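Local structure of nisin leader peptide-processing serine protease NisP (Lactococcus lactis subsp. lactis, 4MZD) at residues M145-E150 with G351-T356; W336-T341 with Y346-G351; D217-Y222 with N480-V485; Q223-Y228 with S280-V285; G295-F300 with N390-L395. The protein removes the leader peptide from the nisin precursor, acting as a subtilisin-like serine protease that is probably anchored to the cell wall. All blocks are in the same frame, centred on the assembly; numbering follows the deposited sequence.

Interaction 1 (M145-E150 with G351-T356)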
# COMPACT_ATOMS: atom_id res chain seq x y z
N MET A 145 13.24 5.67 6.74
CA MET A 145 13.42 4.49 5.90
C MET A 145 13.50 4.82 4.41
O MET A 145 14.40 4.36 3.71
CB MET A 145 12.26 3.51 6.13
CG MET A 145 12.28 2.80 7.48
SD MET A 145 10.93 1.59 7.73
CE MET A 145 10.65 1.07 6.06
N GLY A 146 12.53 5.60 3.95
CA GLY A 146 12.37 5.90 2.54
C GLY A 146 11.04 5.42 2.02
O GLY A 146 10.45 6.02 1.12
N HIS A 147 10.54 4.32 2.60
CA HIS A 147 9.37 3.65 2.08
C HIS A 147 8.15 4.57 2.01
O HIS A 147 7.45 4.62 1.00
CB HIS A 147 9.07 2.42 2.94
CG HIS A 147 8.05 1.51 2.34
ND1 HIS A 147 6.72 1.58 2.67
CD2 HIS A 147 8.16 0.53 1.42
CE1 HIS A 147 6.05 0.67 1.99
NE2 HIS A 147 6.91 0.02 1.22
N GLY A 148 7.89 5.30 3.09
CA GLY A 148 6.72 6.17 3.13
C GLY A 148 6.77 7.28 2.10
O GLY A 148 5.75 7.68 1.54
N THR A 149 7.97 7.80 1.86
CA THR A 149 8.15 8.84 0.86
C THR A 149 7.96 8.27 -0.55
O THR A 149 7.38 8.92 -1.44
CB THR A 149 9.54 9.50 1.02
OG1 THR A 149 9.64 10.05 2.34
CG2 THR A 149 9.78 10.60 -0.00
N GLU A 150 8.42 7.03 -0.74
CA GLU A 150 8.29 6.32 -2.01
C GLU A 150 6.81 6.05 -2.33
O GLU A 150 6.36 6.23 -3.47
CB GLU A 150 9.13 5.04 -1.97
CG GLU A 150 10.62 5.33 -1.91
CD GLU A 150 11.46 4.24 -1.29
OE1 GLU A 150 10.94 3.14 -1.00
OE2 GLU A 150 12.67 4.50 -1.08
N GLY A 351 7.35 -3.66 -5.58
CA GLY A 351 6.56 -4.28 -4.54
C GLY A 351 5.13 -3.79 -4.53
O GLY A 351 4.82 -2.70 -5.04
N ASN A 352 4.24 -4.58 -3.94
CA ASN A 352 2.83 -4.21 -3.93
C ASN A 352 2.55 -2.93 -3.16
O ASN A 352 1.50 -2.31 -3.34
CB ASN A 352 1.99 -5.36 -3.40
CG ASN A 352 1.94 -6.53 -4.37
OD1 ASN A 352 2.34 -6.39 -5.53
ND2 ASN A 352 1.44 -7.67 -3.91
N SER A 353 3.48 -2.53 -2.30
CA SER A 353 3.37 -1.23 -1.65
C SER A 353 3.30 -0.06 -2.62
O SER A 353 2.91 1.03 -2.21
CB SER A 353 4.54 -0.99 -0.71
OG SER A 353 5.75 -1.05 -1.41
N PHE A 354 3.69 -0.27 -3.88
CA PHE A 354 3.71 0.80 -4.87
C PHE A 354 2.57 0.68 -5.88
O PHE A 354 2.31 1.63 -6.63
CB PHE A 354 5.08 0.88 -5.52
CG PHE A 354 6.17 1.00 -4.51
CD1 PHE A 354 6.24 2.14 -3.70
CD2 PHE A 354 7.04 -0.04 -4.27
CE1 PHE A 354 7.19 2.24 -2.72
CE2 PHE A 354 8.01 0.07 -3.28
CZ PHE A 354 8.08 1.21 -2.50
N ALA A 355 1.88 -0.46 -5.87
CA ALA A 355 0.62 -0.63 -6.59
C ALA A 355 -0.52 -0.02 -5.78
O ALA A 355 -1.39 0.67 -6.32
CB ALA A 355 0.36 -2.11 -6.85
N THR A 356 -0.51 -0.30 -4.48
CA THR A 356 -1.54 0.15 -3.55
C THR A 356 -1.83 1.66 -3.63
O THR A 356 -2.98 2.05 -3.78
CB THR A 356 -1.17 -0.33 -2.13
OG1 THR A 356 -1.04 -1.76 -2.17
CG2 THR A 356 -2.24 0.01 -1.12

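Interaction 2 (W336-T341 with Y346-G351)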
# COMPACT_ATOMS: atom_id res chain seq x y z
N TRP A 336 11.60 -2.17 -12.56
CA TRP A 336 11.35 -1.49 -11.30
C TRP A 336 10.76 -0.13 -11.60
O TRP A 336 10.76 0.32 -12.76
CB TRP A 336 12.62 -1.39 -10.46
CG TRP A 336 13.09 -2.72 -9.92
CD1 TRP A 336 12.51 -3.95 -10.12
CD2 TRP A 336 14.23 -2.95 -9.09
NE1 TRP A 336 13.23 -4.92 -9.47
CE2 TRP A 336 14.29 -4.33 -8.83
CE3 TRP A 336 15.21 -2.12 -8.53
CZ2 TRP A 336 15.29 -4.90 -8.04
CZ3 TRP A 336 16.20 -2.68 -7.75
CH2 TRP A 336 16.23 -4.07 -7.51
N LEU A 337 10.22 0.53 -10.59
CA LEU A 337 9.56 1.79 -10.84
C LEU A 337 10.23 2.94 -10.10
O LEU A 337 10.79 2.80 -9.01
CB LEU A 337 8.06 1.70 -10.60
CG LEU A 337 7.66 1.37 -9.18
CD1 LEU A 337 7.28 2.64 -8.45
CD2 LEU A 337 6.49 0.40 -9.15
N PHE A 338 10.17 4.09 -10.74
CA PHE A 338 10.92 5.26 -10.33
C PHE A 338 10.03 6.14 -9.47
O PHE A 338 8.95 6.55 -9.90
CB PHE A 338 11.31 6.00 -11.62
CG PHE A 338 12.33 7.07 -11.44
CD1 PHE A 338 13.65 6.75 -11.18
CD2 PHE A 338 11.98 8.39 -11.60
CE1 PHE A 338 14.60 7.76 -11.06
CE2 PHE A 338 12.92 9.40 -11.48
CZ PHE A 338 14.23 9.08 -11.22
N THR A 339 10.46 6.42 -8.25
CA THR A 339 9.63 7.19 -7.33
C THR A 339 10.47 8.10 -6.44
O THR A 339 11.71 8.04 -6.42
CB THR A 339 8.71 6.27 -6.52
OG1 THR A 339 7.66 7.05 -5.93
CG2 THR A 339 9.49 5.53 -5.46
N THR A 340 9.78 8.99 -5.72
CA THR A 340 10.40 9.90 -4.77
C THR A 340 10.95 9.15 -3.56
O THR A 340 10.33 8.20 -3.10
CB THR A 340 9.36 10.91 -4.26
OG1 THR A 340 8.19 10.20 -3.84
CG2 THR A 340 8.93 11.86 -5.37
N THR A 341 12.09 9.58 -3.03
CA THR A 341 12.57 8.96 -1.79
C THR A 341 13.14 9.99 -0.81
O THR A 341 13.21 11.19 -1.12
CB THR A 341 13.51 7.77 -2.07
OG1 THR A 341 13.69 7.02 -0.86
CG2 THR A 341 14.84 8.25 -2.61
N TYR A 346 15.31 10.49 -5.98
CA TYR A 346 14.52 9.40 -6.54
C TYR A 346 15.22 8.06 -6.39
O TYR A 346 16.43 8.01 -6.17
CB TYR A 346 14.20 9.68 -8.02
CG TYR A 346 13.59 11.04 -8.15
CD1 TYR A 346 12.23 11.23 -7.99
CD2 TYR A 346 14.39 12.17 -8.33
CE1 TYR A 346 11.67 12.49 -8.04
CE2 TYR A 346 13.84 13.43 -8.37
CZ TYR A 346 12.48 13.59 -8.22
OH TYR A 346 11.92 14.85 -8.25
N GLN A 347 14.45 6.99 -6.52
CA GLN A 347 14.99 5.65 -6.44
C GLN A 347 14.08 4.70 -7.21
O GLN A 347 12.87 4.92 -7.28
CB GLN A 347 15.05 5.22 -4.98
CG GLN A 347 15.59 3.83 -4.73
CD GLN A 347 15.86 3.58 -3.27
OE1 GLN A 347 16.22 4.49 -2.53
NE2 GLN A 347 15.70 2.33 -2.84
N TYR A 348 14.67 3.65 -7.77
CA TYR A 348 13.92 2.53 -8.31
C TYR A 348 13.53 1.56 -7.22
O TYR A 348 14.37 1.15 -6.42
CB TYR A 348 14.74 1.81 -9.39
CG TYR A 348 14.68 2.53 -10.71
CD1 TYR A 348 13.62 2.31 -11.58
CD2 TYR A 348 15.66 3.46 -11.08
CE1 TYR A 348 13.52 2.98 -12.78
CE2 TYR A 348 15.57 4.13 -12.30
CZ TYR A 348 14.50 3.89 -13.14
OH TYR A 348 14.42 4.58 -14.33
N VAL A 349 12.25 1.19 -7.20
CA VAL A 349 11.69 0.32 -6.18
C VAL A 349 10.78 -0.73 -6.82
O VAL A 349 10.48 -0.66 -8.02
CB VAL A 349 10.85 1.15 -5.16
CG1 VAL A 349 11.72 2.19 -4.48
CG2 VAL A 349 9.66 1.80 -5.85
N TYR A 350 10.35 -1.70 -6.03
CA TYR A 350 9.35 -2.66 -6.50
C TYR A 350 8.54 -3.14 -5.31
O TYR A 350 9.00 -3.05 -4.17
CB TYR A 350 10.01 -3.86 -7.20
CG TYR A 350 10.81 -4.72 -6.25
CD1 TYR A 350 10.22 -5.77 -5.56
CD2 TYR A 350 12.16 -4.46 -6.02
CE1 TYR A 350 10.94 -6.54 -4.67
CE2 TYR A 350 12.89 -5.24 -5.14
CZ TYR A 350 12.27 -6.27 -4.47
OH TYR A 350 12.98 -7.05 -3.59
N GLY A 351 7.35 -3.66 -5.58
CA GLY A 351 6.56 -4.28 -4.54
C GLY A 351 5.13 -3.79 -4.53
O GLY A 351 4.82 -2.70 -5.04
O HOH W 1 15.93 5.91 0.36

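Interaction 3 (D217-Y222 with N480-V485)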
# COMPACT_ATOMS: atom_id res chain seq x y z
N ASP A 217 2.35 -22.82 21.54
CA ASP A 217 1.94 -22.26 22.83
C ASP A 217 0.44 -22.38 23.08
O ASP A 217 -0.06 -21.92 24.11
CB ASP A 217 2.42 -20.81 23.01
CG ASP A 217 1.74 -19.84 22.06
OD1 ASP A 217 0.79 -20.23 21.35
OD2 ASP A 217 2.15 -18.66 22.04
N GLY A 218 -0.28 -22.98 22.14
CA GLY A 218 -1.70 -23.23 22.31
C GLY A 218 -2.61 -22.12 21.82
O GLY A 218 -3.83 -22.28 21.81
N THR A 219 -2.02 -21.00 21.42
CA THR A 219 -2.81 -19.84 21.01
C THR A 219 -2.75 -19.64 19.50
O THR A 219 -2.08 -20.37 18.78
CB THR A 219 -2.29 -18.55 21.68
OG1 THR A 219 -1.02 -18.19 21.11
CG2 THR A 219 -2.14 -18.74 23.19
N ASN A 220 -3.48 -18.63 19.02
CA ASN A 220 -3.35 -18.23 17.62
C ASN A 220 -3.43 -16.71 17.52
O ASN A 220 -3.32 -16.02 18.53
CB ASN A 220 -4.38 -18.95 16.73
CG ASN A 220 -5.81 -18.66 17.12
OD1 ASN A 220 -6.15 -17.52 17.43
ND2 ASN A 220 -6.65 -19.69 17.11
N ASP A 221 -3.60 -16.19 16.30
CA ASP A 221 -3.51 -14.74 16.08
C ASP A 221 -4.86 -14.05 15.96
O ASP A 221 -4.95 -12.93 15.46
CB ASP A 221 -2.70 -14.47 14.81
CG ASP A 221 -1.34 -15.12 14.84
OD1 ASP A 221 -0.67 -15.08 15.89
OD2 ASP A 221 -0.94 -15.69 13.79
N TYR A 222 -5.93 -14.70 16.43
CA TYR A 222 -7.26 -14.15 16.21
C TYR A 222 -7.47 -12.79 16.89
O TYR A 222 -8.18 -11.95 16.36
CB TYR A 222 -8.33 -15.14 16.65
CG TYR A 222 -9.74 -14.81 16.20
CD1 TYR A 222 -10.01 -14.40 14.90
CD2 TYR A 222 -10.81 -14.94 17.08
CE1 TYR A 222 -11.31 -14.12 14.48
CE2 TYR A 222 -12.10 -14.66 16.68
CZ TYR A 222 -12.35 -14.25 15.39
OH TYR A 222 -13.66 -14.00 15.02
N ASN A 480 8.50 -12.26 9.55
CA ASN A 480 7.23 -12.97 9.53
C ASN A 480 6.86 -13.60 10.87
O ASN A 480 5.96 -14.43 10.93
CB ASN A 480 7.23 -14.05 8.43
CG ASN A 480 7.20 -13.46 7.04
OD1 ASN A 480 8.15 -13.63 6.26
ND2 ASN A 480 6.12 -12.77 6.71
N SER A 481 7.54 -13.21 11.95
CA SER A 481 7.15 -13.69 13.28
C SER A 481 5.77 -13.19 13.63
O SER A 481 5.33 -12.15 13.13
CB SER A 481 8.14 -13.20 14.34
OG SER A 481 9.40 -13.81 14.19
N ARG A 482 5.07 -13.91 14.51
CA ARG A 482 3.76 -13.46 14.95
C ARG A 482 3.85 -12.03 15.45
O ARG A 482 4.73 -11.69 16.24
CB ARG A 482 3.23 -14.36 16.06
CG ARG A 482 3.04 -15.79 15.63
CD ARG A 482 2.72 -16.66 16.82
NE ARG A 482 1.42 -16.32 17.40
CZ ARG A 482 0.97 -16.82 18.54
NH1 ARG A 482 1.73 -17.66 19.24
NH2 ARG A 482 -0.23 -16.47 19.00
N GLY A 483 2.92 -11.20 15.00
CA GLY A 483 2.82 -9.83 15.46
C GLY A 483 3.65 -8.82 14.70
O GLY A 483 3.49 -7.62 14.91
N ALA A 484 4.54 -9.28 13.81
CA ALA A 484 5.40 -8.36 13.07
C ALA A 484 4.74 -7.87 11.79
O ALA A 484 4.46 -8.65 10.88
CB ALA A 484 6.73 -9.02 12.75
N VAL A 485 4.49 -6.56 11.71
CA VAL A 485 3.99 -5.94 10.49
C VAL A 485 5.20 -5.47 9.69
O VAL A 485 6.13 -4.87 10.24
CB VAL A 485 3.08 -4.75 10.82
CG1 VAL A 485 2.69 -3.98 9.56
CG2 VAL A 485 1.84 -5.23 11.56

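Interaction 4 (Q223-Y228 with S280-V285)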
# COMPACT_ATOMS: atom_id res chain seq x y z
N GLN A 223 -6.85 -12.56 18.04
CA GLN A 223 -7.02 -11.27 18.70
C GLN A 223 -6.52 -10.12 17.83
O GLN A 223 -7.18 -9.09 17.73
CB GLN A 223 -6.34 -11.23 20.08
CG GLN A 223 -6.58 -9.92 20.82
CD GLN A 223 -8.04 -9.69 21.19
OE1 GLN A 223 -8.54 -10.29 22.14
NE2 GLN A 223 -8.72 -8.84 20.45
N GLU A 224 -5.36 -10.29 17.20
CA GLU A 224 -4.87 -9.24 16.30
C GLU A 224 -5.85 -9.02 15.15
O GLU A 224 -6.10 -7.89 14.76
CB GLU A 224 -3.50 -9.59 15.72
CG GLU A 224 -2.34 -9.52 16.69
CD GLU A 224 -1.01 -9.56 15.96
OE1 GLU A 224 -0.61 -8.52 15.40
OE2 GLU A 224 -0.38 -10.64 15.92
N TYR A 225 -6.38 -10.11 14.61
CA TYR A 225 -7.35 -10.03 13.53
C TYR A 225 -8.55 -9.21 13.98
O TYR A 225 -9.02 -8.32 13.27
CB TYR A 225 -7.75 -11.44 13.10
CG TYR A 225 -8.82 -11.52 12.03
CD1 TYR A 225 -8.47 -11.59 10.69
CD2 TYR A 225 -10.16 -11.59 12.37
CE1 TYR A 225 -9.44 -11.70 9.71
CE2 TYR A 225 -11.13 -11.69 11.39
CZ TYR A 225 -10.77 -11.75 10.07
OH TYR A 225 -11.74 -11.85 9.10
N LEU A 226 -9.06 -9.51 15.18
CA LEU A 226 -10.21 -8.78 15.71
C LEU A 226 -9.91 -7.30 15.93
O LEU A 226 -10.78 -6.45 15.78
CB LEU A 226 -10.69 -9.41 17.01
CG LEU A 226 -11.34 -10.78 16.86
CD1 LEU A 226 -11.70 -11.29 18.24
CD2 LEU A 226 -12.57 -10.71 15.96
N ASN A 227 -8.68 -6.99 16.32
CA ASN A 227 -8.28 -5.60 16.51
C ASN A 227 -8.26 -4.82 15.19
O ASN A 227 -8.69 -3.67 15.14
CB ASN A 227 -6.93 -5.52 17.22
CG ASN A 227 -6.99 -6.00 18.66
OD1 ASN A 227 -8.07 -6.11 19.24
ND2 ASN A 227 -5.83 -6.28 19.24
N TYR A 228 -7.77 -5.45 14.13
CA TYR A 228 -7.88 -4.86 12.80
C TYR A 228 -9.34 -4.70 12.42
O TYR A 228 -9.74 -3.66 11.89
CB TYR A 228 -7.23 -5.72 11.73
CG TYR A 228 -5.74 -5.55 11.55
CD1 TYR A 228 -4.90 -6.64 11.67
CD2 TYR A 228 -5.18 -4.32 11.23
CE1 TYR A 228 -3.54 -6.52 11.49
CE2 TYR A 228 -3.82 -4.18 11.04
CZ TYR A 228 -3.00 -5.29 11.17
OH TYR A 228 -1.64 -5.13 10.99
N SER A 280 -5.50 -6.74 4.38
CA SER A 280 -6.13 -6.80 3.06
C SER A 280 -7.28 -7.80 2.97
O SER A 280 -8.13 -7.68 2.10
CB SER A 280 -5.10 -7.08 1.96
OG SER A 280 -4.59 -8.39 2.06
N VAL A 281 -7.32 -8.78 3.88
CA VAL A 281 -8.33 -9.83 3.84
C VAL A 281 -9.75 -9.34 4.05
O VAL A 281 -10.70 -9.94 3.56
CB VAL A 281 -8.01 -10.92 4.90
CG1 VAL A 281 -8.02 -10.32 6.30
CG2 VAL A 281 -8.98 -12.09 4.78
N PHE A 282 -9.92 -8.25 4.80
CA PHE A 282 -11.26 -7.85 5.20
C PHE A 282 -12.13 -7.46 4.02
O PHE A 282 -11.67 -6.80 3.09
CB PHE A 282 -11.20 -6.73 6.25
CG PHE A 282 -10.59 -7.17 7.54
CD1 PHE A 282 -11.33 -7.92 8.44
CD2 PHE A 282 -9.27 -6.89 7.84
CE1 PHE A 282 -10.76 -8.36 9.62
CE2 PHE A 282 -8.70 -7.33 9.02
CZ PHE A 282 -9.45 -8.07 9.91
N GLU A 283 -13.39 -7.88 4.07
CA GLU A 283 -14.32 -7.68 2.97
C GLU A 283 -14.43 -6.22 2.54
O GLU A 283 -14.54 -5.93 1.35
CB GLU A 283 -15.71 -8.19 3.38
CG GLU A 283 -15.75 -9.66 3.77
CD GLU A 283 -15.67 -10.59 2.58
OE1 GLU A 283 -16.68 -11.28 2.31
OE2 GLU A 283 -14.61 -10.64 1.92
N ASP A 284 -14.41 -5.30 3.50
CA ASP A 284 -14.60 -3.89 3.15
C ASP A 284 -13.33 -3.20 2.67
O ASP A 284 -13.38 -2.08 2.16
CB ASP A 284 -15.24 -3.14 4.31
CG ASP A 284 -16.66 -3.60 4.58
OD1 ASP A 284 -17.32 -4.09 3.64
OD2 ASP A 284 -17.11 -3.49 5.73
N VAL A 285 -12.19 -3.87 2.83
CA VAL A 285 -10.91 -3.35 2.38
C VAL A 285 -10.71 -3.64 0.90
O VAL A 285 -11.13 -4.69 0.41
CB VAL A 285 -9.76 -3.96 3.23
CG1 VAL A 285 -8.39 -3.60 2.68
CG2 VAL A 285 -9.89 -3.52 4.68

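Interaction 5 (G295-F300 with N390-L395)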
# COMPACT_ATOMS: atom_id res chain seq x y z
N GLY A 295 1.63 -6.60 -17.87
CA GLY A 295 0.27 -6.80 -17.41
C GLY A 295 0.05 -8.15 -16.74
O GLY A 295 -1.09 -8.53 -16.45
N ASN A 296 1.13 -8.88 -16.50
CA ASN A 296 1.06 -10.14 -15.78
C ASN A 296 1.27 -9.91 -14.30
O ASN A 296 1.97 -8.98 -13.90
CB ASN A 296 2.14 -11.11 -16.27
CG ASN A 296 1.97 -11.46 -17.73
OD1 ASN A 296 0.85 -11.62 -18.21
ND2 ASN A 296 3.08 -11.57 -18.44
N ILE A 297 0.66 -10.75 -13.47
CA ILE A 297 0.90 -10.65 -12.04
C ILE A 297 2.40 -10.72 -11.77
O ILE A 297 3.10 -11.59 -12.31
CB ILE A 297 0.12 -11.72 -11.24
CG1 ILE A 297 -1.38 -11.48 -11.38
CG2 ILE A 297 0.54 -11.69 -9.78
CD1 ILE A 297 -2.26 -12.44 -10.58
N SER A 298 2.90 -9.79 -10.98
CA SER A 298 4.32 -9.74 -10.65
C SER A 298 4.78 -11.06 -10.05
O SER A 298 4.06 -11.67 -9.27
CB SER A 298 4.58 -8.64 -9.62
OG SER A 298 4.11 -7.38 -10.08
N ASP A 299 5.99 -11.47 -10.40
CA ASP A 299 6.52 -12.72 -9.86
C ASP A 299 6.40 -12.80 -8.34
O ASP A 299 6.09 -13.86 -7.79
CB ASP A 299 7.98 -12.96 -10.29
CG ASP A 299 8.95 -11.93 -9.74
OD1 ASP A 299 8.64 -10.73 -9.79
OD2 ASP A 299 10.05 -12.34 -9.28
N PHE A 300 6.65 -11.68 -7.65
CA PHE A 300 6.62 -11.67 -6.19
C PHE A 300 5.22 -11.52 -5.59
O PHE A 300 5.05 -11.72 -4.39
CB PHE A 300 7.50 -10.54 -5.64
CG PHE A 300 7.18 -9.19 -6.23
CD1 PHE A 300 6.04 -8.49 -5.85
CD2 PHE A 300 8.03 -8.62 -7.17
CE1 PHE A 300 5.74 -7.26 -6.40
CE2 PHE A 300 7.73 -7.38 -7.73
CZ PHE A 300 6.59 -6.71 -7.35
N ASN A 390 -5.93 -10.75 -18.61
CA ASN A 390 -5.58 -12.12 -18.24
C ASN A 390 -6.39 -12.64 -17.05
O ASN A 390 -5.88 -13.40 -16.23
CB ASN A 390 -4.09 -12.23 -17.92
CG ASN A 390 -3.21 -11.73 -19.05
OD1 ASN A 390 -2.38 -10.85 -18.86
ND2 ASN A 390 -3.40 -12.30 -20.24
N GLY A 391 -7.65 -12.22 -16.97
CA GLY A 391 -8.51 -12.67 -15.89
C GLY A 391 -8.38 -11.88 -14.60
O GLY A 391 -9.09 -12.15 -13.63
N ASN A 392 -7.49 -10.89 -14.58
CA ASN A 392 -7.27 -10.08 -13.39
C ASN A 392 -7.70 -8.65 -13.60
O ASN A 392 -7.34 -8.03 -14.61
CB ASN A 392 -5.81 -10.11 -12.98
CG ASN A 392 -5.31 -11.51 -12.76
OD1 ASN A 392 -5.90 -12.28 -12.00
ND2 ASN A 392 -4.23 -11.87 -13.44
N ARG A 393 -8.47 -8.13 -12.66
CA ARG A 393 -8.88 -6.74 -12.69
C ARG A 393 -7.66 -5.86 -12.47
O ARG A 393 -6.90 -6.05 -11.52
CB ARG A 393 -9.93 -6.44 -11.63
CG ARG A 393 -11.33 -6.90 -11.98
CD ARG A 393 -12.29 -6.41 -10.92
NE ARG A 393 -11.88 -6.86 -9.60
CZ ARG A 393 -12.60 -7.68 -8.83
NH1 ARG A 393 -13.77 -8.13 -9.26
NH2 ARG A 393 -12.14 -8.04 -7.64
N VAL A 394 -7.47 -4.90 -13.36
CA VAL A 394 -6.37 -3.96 -13.22
C VAL A 394 -6.89 -2.53 -13.17
O VAL A 394 -7.94 -2.21 -13.73
CB VAL A 394 -5.33 -4.11 -14.34
CG1 VAL A 394 -4.71 -5.50 -14.32
CG2 VAL A 394 -5.97 -3.81 -15.69
N LEU A 395 -6.15 -1.67 -12.48
CA LEU A 395 -6.48 -0.26 -12.38
C LEU A 395 -6.34 0.43 -13.73
O LEU A 395 -5.31 0.31 -14.40
CB LEU A 395 -5.55 0.42 -11.37
CG LEU A 395 -5.79 1.92 -11.19
CD1 LEU A 395 -7.13 2.19 -10.52
CD2 LEU A 395 -4.66 2.53 -10.39
O HOH W 2 -2.83 -10.39 -15.28

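Interaction 1 (M145-E150 with G351-T356)
His147 and Ser353 meet through a hydrogen bond from NE2 to OG, 3.1 Å long, with the hydroxyl near the edge of the imidazole but tilted 27° from its plane. The imidazole reaches across because CG lies opposite the backbone N (chi1 -169°), and Ser353 OG is lodged between N and carbonyl carbon, on the imidazole side. That oxygen also stands 3.1 Å above the plane of the Phe354 ring, toward its rim. Phe354 meets the imidazole obliquely, the planes 49° apart and His147 CD2 4.0 Å from Phe354 CZ. One turn along the helix, Glu150 CB rests 3.5 Å from Phe354 CE1, so the hydrocarbon ring touches both Glu150 and the polar pair; Glu150 OE2 bonds Thr341. His147 ND1 bonds Asp100. At the C terminus, Arg488 O bonds Ser353 OG, and NE2 is shared between Ser353 OG and Arg488 OXT. Asp100, His147 and Ser353 are the predicted charge-relay residues, arranged as in the catalytic triad of subtilisin-like proteases.

Interaction 2 (W336-T341 with Y346-G351)
Leu337 O is gripped twice by strand 346-349: Val349 N donates to it at 2.8 Å, and Tyr348 CA makes a CA-H...O contact at 3.2 Å. Leu337 N returns the bond to Val349 O, and Thr339 pairs with Gln347 in the same reciprocal way, giving a short antiparallel hairpin. Phe338 and Tyr348 form a non-hydrogen-bonded pair. Phe338 CD1 sits over one face of the Tyr348 ring, 3.4 Å from Tyr348 CE2, with the planes inclined at 55°. The far end of Phe338, CZ, presses 3.3 Å from Tyr346 CB; those two rings are nearly parallel but hardly overlap. At the open end of the hairpin Tyr350, its CG wedged between N and carbonyl carbon (chi1 67°), lays CD2 over the indole, 3.5 Å from Trp336 CE2. On the face away from the aromatic cluster, Leu337 CD1 packs 3.6 Å from Val349 CG2. Helix 147-156 borders this side, where Thr339 OG1 bonds Glu150 O; Thr340 turns away from the partner strand to reach Thr149 O. The chemistry thus divides the work: paired amides fix the register, aromatic carbon fills one face, and threonine hydroxyls bind the hairpin to the helix carrying His147.

Interaction 3 (D217-Y222 with N480-V485)
Arg482 drives its guanidinium into the loop 217-222, and nearly everything close in this contact happens round that group's edge. NE donates to Asp221 OD1 at 2.9 Å in a salt bridge, using the oxygen's syn lone pair. NH2 reaches Thr219 OG1 at 2.8 Å, close to the guanidinium plane, with a weak additional bond to Asn220 O. On the outer side NH1 completes a salt-bridge network of Asp217, Asp221 and Arg482, meeting Asp217 OD2 at 3.0 Å, though here the carboxylate is turned 74° against the guanidinium. A bend at chi3 (66°) swings the arginine's end toward these acceptors. Thr219 suits its place because its hydroxyl both receives from the arginine and donates 2.7 Å to Asp217 OD1, which also takes Thr219 N in an Asx turn. Asp217 and Thr219 are exposed, so that end is the looser, solvent side; Asp221 is buried, its OD2 held by Tyr215 OH and Met210 N. The contact joins the connection between strand 214-215 and helix 222-238, with Asp221 at the N-cap position though its carboxylate does not cap the helix, to the turn leading into C-terminal strand 486-487.

Interaction 4 (Q223-Y228 with S280-V285)
Tyr225 projects from its helix with CG opposite the backbone N (chi1 177°), whereas Phe282 has CG opposite its own carbonyl carbon (chi1 -66°); these settings send the two rings past one another from opposite sides. They overlap in part. Phe282 CE1 lies over one face of the tyrosine ring, toward its rim and 3.4 Å from Tyr225 CZ, while the planes are inclined at 34°. The leading edge of the phenylalanine pushes on to the helix backbone itself, where Phe282 CZ comes within 3.4 Å of Tyr225 O near the plane of the ring. One turn along, Tyr228 offers its CB, 3.5 Å from Phe282 CE2, but its ring turns off elsewhere and the hydroxyl bonds Gln207. Val281 adds a smaller touch from the same side, CG1 resting 3.9 Å from Tyr225 CE1. Phenylalanine suits this position: a flat, wholly apolar side chain can slip between the Tyr225 ring and the CB of Tyr228 on the helix surface without bringing a polar group that would need a partner. Phe282 also begins the type I turn that ends at Val285. Lys229 and Ile232 of helix 222-238 touch the same phenylalanine, and strand 275-278 lies alongside, its Val276 touching both Tyr225 and Val281. The contact therefore seats the connection from strand 275-278 to strand 286-291 against the first turns of that helix.

Interaction 5 (G295-F300 with N390-L395)
The amide of Asn392 carries Ile297 over one face, at the nitrogen end: Ile297 CD1 and CG1 each lie 3.5 Å from Asn392 ND2, with CD1 well above the amide plane. The two side chains cross at roughly a right angle. Ile297 reaches over because CG1 stands opposite the carbonyl carbon and CD1 continues in extended fashion (chi2 -178°). The same ND2 of Asn392 donates 2.7 Å to a water, which in turn donates 2.8 Å to Gly295 O, so a single bridging molecule links backbone to side chain across the contact. Asn390 and Gly391 have backbone angles consistent with a type I' turn, for which the Asn-Gly pair is well suited, between strands 388-389 and 392-393. Gly295 likewise has a positive phi (84°), readily adopted by glycine. Tyr309 of strand 308-311 touches both Ile297 and Asn392. The chemistry is that of a modest surface contact: one patch of hydrocarbon on an amide face, and one water joining Asn392 ND2 to Gly295 O.

In the fold
Following the chain, interaction 1 opens at 145-150, on helix 147-156, and interaction 3 opens at 217-222. Interaction 4 then joins 223-228 to 280-285, closing within both spans. Interaction 5 runs from 295-300 to 390-395, and the hairpin of interaction 2 forms inside it. Interaction 1 closes at 351-356, at the start of helix 356-370; it encloses 2, with which it shares Gly351, but crosses 5, their segments alternating, and Phe300 and Gly351 are in contact there. Interaction 3 closes last, at 480-485, enclosing 2, 4 and 5 and crossing 1. It touches interaction 4, where Gly483 meets Glu224, so the C-terminal segment and helix 222-238 are joined on one side, with the hairpin opposite.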